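Local structure of ribosome-inactivating protein 3 (Zea mays, 2PQG) at residues Asp32-Val40 with Lys225-His233; Glu186-Thr196 with Leu209-Trp220. The protein is a plant ribosome-inactivating protein, with a fold that combines a mixed beta sheet and a largely helical region. All coordinates share one frame; numbering follows the deposited sequence.

Contact 1: residues Asp32-Val40 with Lys225-His233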
# COMPACT_ATOMS: atom_id res chain seq x y z
N ASP A 32 21.36 -8.11 6.04
CA ASP A 32 21.17 -8.69 7.35
C ASP A 32 21.95 -7.86 8.36
O ASP A 32 23.18 -7.86 8.34
CB ASP A 32 21.64 -10.15 7.36
CG ASP A 32 21.36 -10.84 8.69
OD1 ASP A 32 21.66 -12.05 8.81
OD2 ASP A 32 20.83 -10.19 9.61
N HIS A 33 21.24 -7.13 9.21
CA HIS A 33 21.87 -6.30 10.24
C HIS A 33 21.85 -7.09 11.54
O HIS A 33 20.82 -7.67 11.91
CB HIS A 33 21.09 -4.99 10.42
CG HIS A 33 21.88 -3.90 11.09
ND1 HIS A 33 22.56 -2.94 10.39
CD2 HIS A 33 22.06 -3.62 12.41
CE1 HIS A 33 23.13 -2.10 11.24
NE2 HIS A 33 22.84 -2.49 12.47
N LYS A 34 22.98 -7.12 12.24
CA LYS A 34 23.08 -7.84 13.51
C LYS A 34 22.16 -7.18 14.54
O LYS A 34 22.12 -5.95 14.66
CB LYS A 34 24.53 -7.80 14.01
CG LYS A 34 24.78 -8.61 15.28
CD LYS A 34 26.01 -8.10 16.04
CE LYS A 34 27.30 -8.74 15.57
NZ LYS A 34 27.55 -8.53 14.12
N GLY A 35 21.40 -7.99 15.27
CA GLY A 35 20.51 -7.44 16.28
C GLY A 35 19.14 -7.06 15.74
O GLY A 35 18.27 -6.65 16.51
N ILE A 36 18.96 -7.19 14.44
CA ILE A 36 17.69 -6.87 13.80
C ILE A 36 17.14 -8.13 13.12
O ILE A 36 17.64 -8.55 12.07
CB ILE A 36 17.87 -5.74 12.74
CG1 ILE A 36 18.46 -4.50 13.41
CG2 ILE A 36 16.53 -5.38 12.12
CD1 ILE A 36 18.58 -3.28 12.49
N PHE A 37 16.11 -8.73 13.72
CA PHE A 37 15.50 -9.93 13.17
C PHE A 37 15.05 -9.76 11.72
O PHE A 37 15.36 -10.59 10.87
CB PHE A 37 14.30 -10.36 14.02
CG PHE A 37 14.67 -10.84 15.40
CD1 PHE A 37 13.76 -10.70 16.45
CD2 PHE A 37 15.90 -11.45 15.65
CE1 PHE A 37 14.08 -11.16 17.74
CE2 PHE A 37 16.22 -11.91 16.93
CZ PHE A 37 15.31 -11.77 17.97
N GLN A 38 14.32 -8.68 11.43
CA GLN A 38 13.83 -8.43 10.08
C GLN A 38 14.88 -7.95 9.10
O GLN A 38 15.83 -7.28 9.48
CB GLN A 38 12.72 -7.38 10.09
CG GLN A 38 11.57 -7.64 11.03
CD GLN A 38 11.81 -7.08 12.41
OE1 GLN A 38 12.92 -6.66 12.75
NE2 GLN A 38 10.76 -7.08 13.23
N PRO A 39 14.72 -8.31 7.82
CA PRO A 39 15.66 -7.89 6.79
C PRO A 39 15.55 -6.37 6.65
O PRO A 39 14.46 -5.81 6.83
CB PRO A 39 15.15 -8.60 5.54
CG PRO A 39 14.66 -9.88 6.09
CD PRO A 39 13.91 -9.44 7.33
N VAL A 40 16.66 -5.72 6.34
CA VAL A 40 16.69 -4.27 6.18
C VAL A 40 16.63 -3.92 4.69
O VAL A 40 17.49 -4.35 3.91
CB VAL A 40 17.99 -3.69 6.78
CG1 VAL A 40 17.91 -2.17 6.80
CG2 VAL A 40 18.19 -4.24 8.17
N LYS A 225 12.94 2.57 13.21
CA LYS A 225 14.01 3.23 13.97
C LYS A 225 14.25 2.47 15.27
O LYS A 225 15.40 2.25 15.68
CB LYS A 225 13.63 4.69 14.27
CG LYS A 225 13.58 5.56 13.02
CD LYS A 225 13.38 7.05 13.32
CE LYS A 225 13.61 7.86 12.05
NZ LYS A 225 13.71 9.32 12.30
N ALA A 226 13.17 2.06 15.93
CA ALA A 226 13.28 1.29 17.16
C ALA A 226 13.99 -0.03 16.87
O ALA A 226 14.77 -0.52 17.69
CB ALA A 226 11.90 1.03 17.75
N ALA A 227 13.71 -0.61 15.70
CA ALA A 227 14.33 -1.87 15.33
C ALA A 227 15.84 -1.72 15.44
O ALA A 227 16.53 -2.59 15.96
CB ALA A 227 13.94 -2.26 13.92
N PHE A 228 16.34 -0.59 14.94
CA PHE A 228 17.77 -0.29 14.98
C PHE A 228 18.26 0.04 16.39
O PHE A 228 19.37 -0.33 16.77
CB PHE A 228 18.10 0.87 14.03
CG PHE A 228 18.30 0.44 12.60
CD1 PHE A 228 17.23 0.04 11.80
CD2 PHE A 228 19.58 0.43 12.05
CE1 PHE A 228 17.43 -0.37 10.48
CE2 PHE A 228 19.79 0.02 10.73
CZ PHE A 228 18.71 -0.37 9.95
N GLU A 229 17.43 0.74 17.16
CA GLU A 229 17.80 1.08 18.53
C GLU A 229 17.91 -0.18 19.39
O GLU A 229 18.78 -0.26 20.26
CB GLU A 229 16.76 2.02 19.16
CG GLU A 229 16.98 2.22 20.66
CD GLU A 229 16.04 3.23 21.28
OE1 GLU A 229 16.02 3.32 22.53
OE2 GLU A 229 15.32 3.94 20.54
N TRP A 230 17.03 -1.15 19.14
CA TRP A 230 17.04 -2.39 19.89
C TRP A 230 18.19 -3.28 19.46
O TRP A 230 18.54 -4.24 20.16
CB TRP A 230 15.69 -3.12 19.76
CG TRP A 230 14.67 -2.64 20.75
CD1 TRP A 230 14.89 -2.29 22.05
CD2 TRP A 230 13.27 -2.49 20.52
NE1 TRP A 230 13.70 -1.93 22.65
CE2 TRP A 230 12.69 -2.04 21.74
CE3 TRP A 230 12.44 -2.69 19.41
CZ2 TRP A 230 11.33 -1.79 21.87
CZ3 TRP A 230 11.07 -2.44 19.55
CH2 TRP A 230 10.54 -1.99 20.77
N ALA A 231 18.76 -2.98 18.30
CA ALA A 231 19.93 -3.71 17.81
C ALA A 231 21.10 -3.31 18.75
O ALA A 231 21.94 -4.14 19.10
CB ALA A 231 20.26 -3.29 16.39
N ASP A 232 21.15 -2.03 19.13
CA ASP A 232 22.22 -1.54 20.00
C ASP A 232 21.95 -1.80 21.48
O ASP A 232 22.84 -2.27 22.19
CB ASP A 232 22.43 -0.03 19.78
CG ASP A 232 23.11 0.29 18.46
OD1 ASP A 232 23.27 1.49 18.14
OD2 ASP A 232 23.51 -0.66 17.74
N HIS A 233 20.74 -1.51 21.94
CA HIS A 233 20.37 -1.70 23.31
C HIS A 233 19.05 -2.44 23.38
O HIS A 233 17.96 -1.84 23.44
CB HIS A 233 20.26 -0.33 24.02
CG HIS A 233 21.43 0.56 23.74
ND1 HIS A 233 21.42 1.53 22.76
CD2 HIS A 233 22.67 0.61 24.30
CE1 HIS A 233 22.58 2.15 22.74
NE2 HIS A 233 23.36 1.62 23.67
O HOH W 1 16.13 -4.90 16.67
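A type II beta turn, His33 to Ile36, sits against the last turns of helix 220-232, with Gly35 backed onto Ala231. Gly35, at the third position of the turn, has a phi of 87°, and its CA comes within 4.1 Å of the CA of Ala231. Phe228 gathers most of the rest. Ile36 has CG1 beside its own backbone N (chi1 -58°) and an extended chain beyond, which brings CD1 over the centre of the Phe228 ring, 3.5 Å from the centroid: a CH-pi contact. Val40 CG1 meets the same ring at its edge, in plane, 3.7 Å from Phe228 CZ. His33 completes the group as an edge-to-face pair, the edge of Phe228 reaching the rim of the imidazole face, planes inclined by 50°. One carbon back along the chain, Ile36 CG1 touches Ala231 CB at 3.7 Å. A water donates to Gly35 O at 2.8 Å; its link to Ala227 O is modelled too short to be trusted. Further along the loop, Gln38 and Pro39 bond to the C-terminal stretch at Val256 and Val259. Held mainly by shape and apolar contact, the loop offers Phe228 the imidazole face, and a water lies at the Gly35 carbonyl.

Contact 2: residues Glu186-Thr196 with Leu209-Trp220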
# COMPACT_ATOMS: atom_id res chain seq x y z
N GLU A 186 1.59 -2.44 2.57
CA GLU A 186 1.54 -2.67 4.01
C GLU A 186 1.48 -4.15 4.34
O GLU A 186 1.87 -4.57 5.42
CB GLU A 186 0.36 -1.90 4.63
CG GLU A 186 0.44 -0.41 4.35
CD GLU A 186 1.59 0.30 5.07
OE1 GLU A 186 2.56 -0.37 5.45
OE2 GLU A 186 1.52 1.54 5.24
N GLY A 187 0.99 -4.94 3.39
CA GLY A 187 0.93 -6.37 3.61
C GLY A 187 2.36 -6.90 3.59
O GLY A 187 2.71 -7.83 4.33
N LEU A 188 3.20 -6.30 2.74
CA LEU A 188 4.59 -6.71 2.61
C LEU A 188 5.43 -6.23 3.81
O LEU A 188 6.27 -6.96 4.33
CB LEU A 188 5.18 -6.16 1.30
CG LEU A 188 4.63 -6.67 -0.04
CD1 LEU A 188 5.18 -5.81 -1.17
CD2 LEU A 188 5.01 -8.13 -0.26
N ARG A 189 5.20 -4.99 4.24
CA ARG A 189 5.92 -4.42 5.38
C ARG A 189 5.59 -5.10 6.71
O ARG A 189 6.49 -5.43 7.48
CB ARG A 189 5.58 -2.94 5.54
CG ARG A 189 6.18 -1.99 4.54
CD ARG A 189 5.56 -0.62 4.78
NE ARG A 189 6.12 0.40 3.92
CZ ARG A 189 5.79 1.68 3.98
NH1 ARG A 189 4.89 2.09 4.85
NH2 ARG A 189 6.37 2.56 3.17
N PHE A 190 4.31 -5.27 6.98
CA PHE A 190 3.86 -5.85 8.24
C PHE A 190 3.30 -7.25 8.15
O PHE A 190 2.37 -7.48 7.37
CB PHE A 190 2.78 -4.97 8.88
CG PHE A 190 3.20 -3.56 9.13
CD1 PHE A 190 3.24 -2.63 8.10
CD2 PHE A 190 3.58 -3.16 10.41
CE1 PHE A 190 3.63 -1.31 8.34
CE2 PHE A 190 3.97 -1.84 10.65
CZ PHE A 190 3.99 -0.92 9.62
N ASN A 191 3.84 -8.17 8.93
CA ASN A 191 3.30 -9.53 8.94
C ASN A 191 2.05 -9.52 9.82
O ASN A 191 1.32 -10.51 9.88
CB ASN A 191 4.33 -10.56 9.43
CG ASN A 191 5.15 -10.07 10.61
OD1 ASN A 191 5.64 -10.86 11.40
ND2 ASN A 191 5.31 -8.76 10.71
N THR A 192 1.79 -8.41 10.49
CA THR A 192 0.59 -8.30 11.31
C THR A 192 -0.58 -8.05 10.34
O THR A 192 -1.71 -8.48 10.58
CB THR A 192 0.71 -7.15 12.35
OG1 THR A 192 -0.51 -7.05 13.11
CG2 THR A 192 1.02 -5.82 11.67
N VAL A 193 -0.29 -7.37 9.24
CA VAL A 193 -1.29 -7.07 8.22
C VAL A 193 -1.49 -8.27 7.28
O VAL A 193 -2.62 -8.62 6.95
CB VAL A 193 -0.88 -5.84 7.37
CG1 VAL A 193 -1.78 -5.72 6.14
CG2 VAL A 193 -0.99 -4.59 8.23
N SER A 194 -0.39 -8.89 6.86
CA SER A 194 -0.48 -10.04 5.99
C SER A 194 -1.21 -11.18 6.71
O SER A 194 -1.95 -11.93 6.08
CB SER A 194 0.90 -10.49 5.53
OG SER A 194 1.72 -10.80 6.64
N ARG A 195 -1.02 -11.30 8.02
CA ARG A 195 -1.72 -12.36 8.77
C ARG A 195 -3.22 -12.07 8.81
O ARG A 195 -4.04 -12.97 8.63
CB ARG A 195 -1.21 -12.48 10.20
CG ARG A 195 0.17 -13.09 10.34
CD ARG A 195 0.37 -13.66 11.74
NE ARG A 195 0.13 -12.67 12.78
CZ ARG A 195 1.03 -11.77 13.17
NH1 ARG A 195 0.71 -10.90 14.12
NH2 ARG A 195 2.24 -11.75 12.63
N THR A 196 -3.58 -10.82 9.06
CA THR A 196 -4.98 -10.42 9.13
C THR A 196 -5.65 -10.42 7.77
O THR A 196 -6.80 -10.88 7.65
CB THR A 196 -5.11 -9.02 9.77
OG1 THR A 196 -4.60 -9.07 11.11
CG2 THR A 196 -6.58 -8.59 9.82
N LEU A 209 -8.24 -4.12 9.50
CA LEU A 209 -7.27 -4.07 10.58
C LEU A 209 -7.78 -3.23 11.74
O LEU A 209 -8.44 -2.21 11.53
CB LEU A 209 -5.93 -3.52 10.07
CG LEU A 209 -5.48 -4.00 8.69
CD1 LEU A 209 -4.81 -2.88 7.93
CD2 LEU A 209 -4.55 -5.20 8.82
N THR A 210 -7.47 -3.66 12.95
CA THR A 210 -8.03 -3.06 14.16
C THR A 210 -7.48 -1.61 14.22
O THR A 210 -6.58 -1.23 13.44
CB THR A 210 -7.58 -3.78 15.45
OG1 THR A 210 -6.16 -3.62 15.63
CG2 THR A 210 -7.92 -5.24 15.37
N VAL A 211 -8.02 -0.80 15.12
CA VAL A 211 -7.58 0.57 15.29
C VAL A 211 -6.10 0.57 15.64
O VAL A 211 -5.30 1.32 15.06
CB VAL A 211 -8.34 1.26 16.44
CG1 VAL A 211 -7.60 2.51 16.91
CG2 VAL A 211 -9.74 1.60 15.98
N THR A 212 -5.74 -0.30 16.57
CA THR A 212 -4.36 -0.41 17.02
C THR A 212 -3.42 -0.82 15.90
O THR A 212 -2.30 -0.29 15.82
CB THR A 212 -4.24 -1.41 18.18
OG1 THR A 212 -5.03 -0.95 19.28
CG2 THR A 212 -2.78 -1.55 18.62
N GLN A 213 -3.86 -1.74 15.05
CA GLN A 213 -3.03 -2.20 13.94
C GLN A 213 -2.77 -1.03 13.01
O GLN A 213 -1.63 -0.79 12.57
CB GLN A 213 -3.72 -3.31 13.15
CG GLN A 213 -3.79 -4.65 13.85
CD GLN A 213 -4.27 -5.76 12.92
OE1 GLN A 213 -3.48 -6.58 12.45
NE2 GLN A 213 -5.57 -5.79 12.65
N GLY A 214 -3.84 -0.28 12.72
CA GLY A 214 -3.73 0.87 11.85
C GLY A 214 -2.73 1.88 12.38
O GLY A 214 -1.96 2.46 11.62
N LYS A 215 -2.73 2.10 13.69
CA LYS A 215 -1.80 3.06 14.27
C LYS A 215 -0.35 2.62 14.16
O LYS A 215 0.54 3.45 14.00
CB LYS A 215 -2.17 3.33 15.72
CG LYS A 215 -3.09 4.52 15.89
CD LYS A 215 -3.94 4.31 17.12
CE LYS A 215 -4.57 5.60 17.62
NZ LYS A 215 -5.46 5.32 18.80
N GLN A 216 -0.10 1.32 14.26
CA GLN A 216 1.26 0.82 14.15
C GLN A 216 1.68 0.91 12.70
O GLN A 216 2.81 1.30 12.39
CB GLN A 216 1.31 -0.63 14.60
CG GLN A 216 0.64 -0.86 15.91
CD GLN A 216 0.62 -2.32 16.27
OE1 GLN A 216 0.01 -3.13 15.57
NE2 GLN A 216 1.30 -2.67 17.35
N VAL A 217 0.77 0.54 11.81
CA VAL A 217 1.03 0.58 10.39
C VAL A 217 1.49 1.97 9.98
O VAL A 217 2.41 2.13 9.17
CB VAL A 217 -0.24 0.22 9.57
CG1 VAL A 217 -0.07 0.61 8.12
CG2 VAL A 217 -0.51 -1.26 9.67
N GLN A 218 0.84 2.98 10.54
CA GLN A 218 1.16 4.36 10.23
C GLN A 218 2.46 4.81 10.86
O GLN A 218 2.92 5.92 10.58
CB GLN A 218 0.03 5.29 10.67
CG GLN A 218 -1.22 5.18 9.82
CD GLN A 218 -2.21 6.28 10.12
OE1 GLN A 218 -3.06 6.16 10.99
NE2 GLN A 218 -2.09 7.38 9.39
N LYS A 219 3.06 3.97 11.70
CA LYS A 219 4.32 4.33 12.35
C LYS A 219 5.47 3.43 11.91
O LYS A 219 6.44 3.24 12.64
CB LYS A 219 4.16 4.27 13.87
CG LYS A 219 3.40 5.44 14.47
CD LYS A 219 4.12 6.74 14.20
CE LYS A 219 3.41 7.92 14.84
NZ LYS A 219 2.11 8.25 14.20
N TRP A 220 5.35 2.88 10.70
CA TRP A 220 6.36 2.00 10.15
C TRP A 220 7.78 2.53 10.30
O TRP A 220 8.70 1.77 10.60
CB TRP A 220 6.10 1.75 8.67
CG TRP A 220 7.05 0.77 8.05
CD1 TRP A 220 7.19 -0.55 8.39
CD2 TRP A 220 7.97 1.01 6.98
NE1 TRP A 220 8.13 -1.14 7.59
CE2 TRP A 220 8.62 -0.22 6.71
CE3 TRP A 220 8.29 2.13 6.20
CZ2 TRP A 220 9.60 -0.34 5.71
CZ3 TRP A 220 9.27 1.99 5.21
CH2 TRP A 220 9.90 0.76 4.97
O HOH W 2 2.66 3.74 6.55
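Arg189, ending helix 171-189, and Trp220, opening helix 220-232, stack flat; beside them the segments 191-196 and 211-217 run roughly antiparallel, their directions 140° apart and their axes 10.8 Å from each other. The guanidinium lies on the indole with planes only 5° apart, and CZ stands 3.8 Å from the centroid of the six-membered ring in cation-pi fashion. Because the arginine chain is extended from CG to NE, its CD also rests over the five-membered ring. Outside partners secure both groups: Arg189 NH2 bonds to Asn71 O, and Trp220 NE1 to Leu258 O.

Among the aromatic and apolar contacts, Phe190 takes the edge of Trp220 toward its face in an offset edge-to-face pair, planes at 61°, with Phe190 CZ 3.4 Å from Trp220 CD1. Val217 CG2 stands over the centre of the Phe190 ring, 4.2 Å from its centroid, and also meets Val193 CG2 at 3.7 Å. Leu209 CD2 packs on that same Val193 methyl.

The polar links are few. One water donates to Glu186 OE2 (2.8 Å) and to Val217 O (3.1 Å), while within helix 171-189 Glu186 makes a long, weak salt bridge to Arg189 that steadies it for the stack. At the far end the extended Gln213 side chain reaches those of both Thr192 and Thr196, and Thr210, the N-cap residue of helix 211-217, accepts from Gln213 N through OG1 at 3.0 Å.

Stacking and the bonds to Asn71 and Leu258 together leave the guanidinium and indole little freedom to turn, and the Glu186 carboxylate beside the guanidinium probably offsets its buried charge.

How the contacts relate
Contact 2 lies deep, about 11 Å from the centre of the chain and mostly buried; contact 1, at about 23 Å, is a partly exposed outer patch. Their centres stand about 19 Å apart and they do not touch. Helix 220-232 joins them: Trp220 at its start serves contact 2, its later turns serve contact 1. The C-terminal stretch is also shared, since Val256 and Val259 bond to the 32-40 loop while Ala257 and Leu258 bond to the 186-196 segment or to Trp220. Both use aromatic rings, but contact 1 fits a loop to a helix with apolar groups, whereas contact 2 adds a guanidinium stacked on an indole, steadied by a weak salt bridge within helix 171-189.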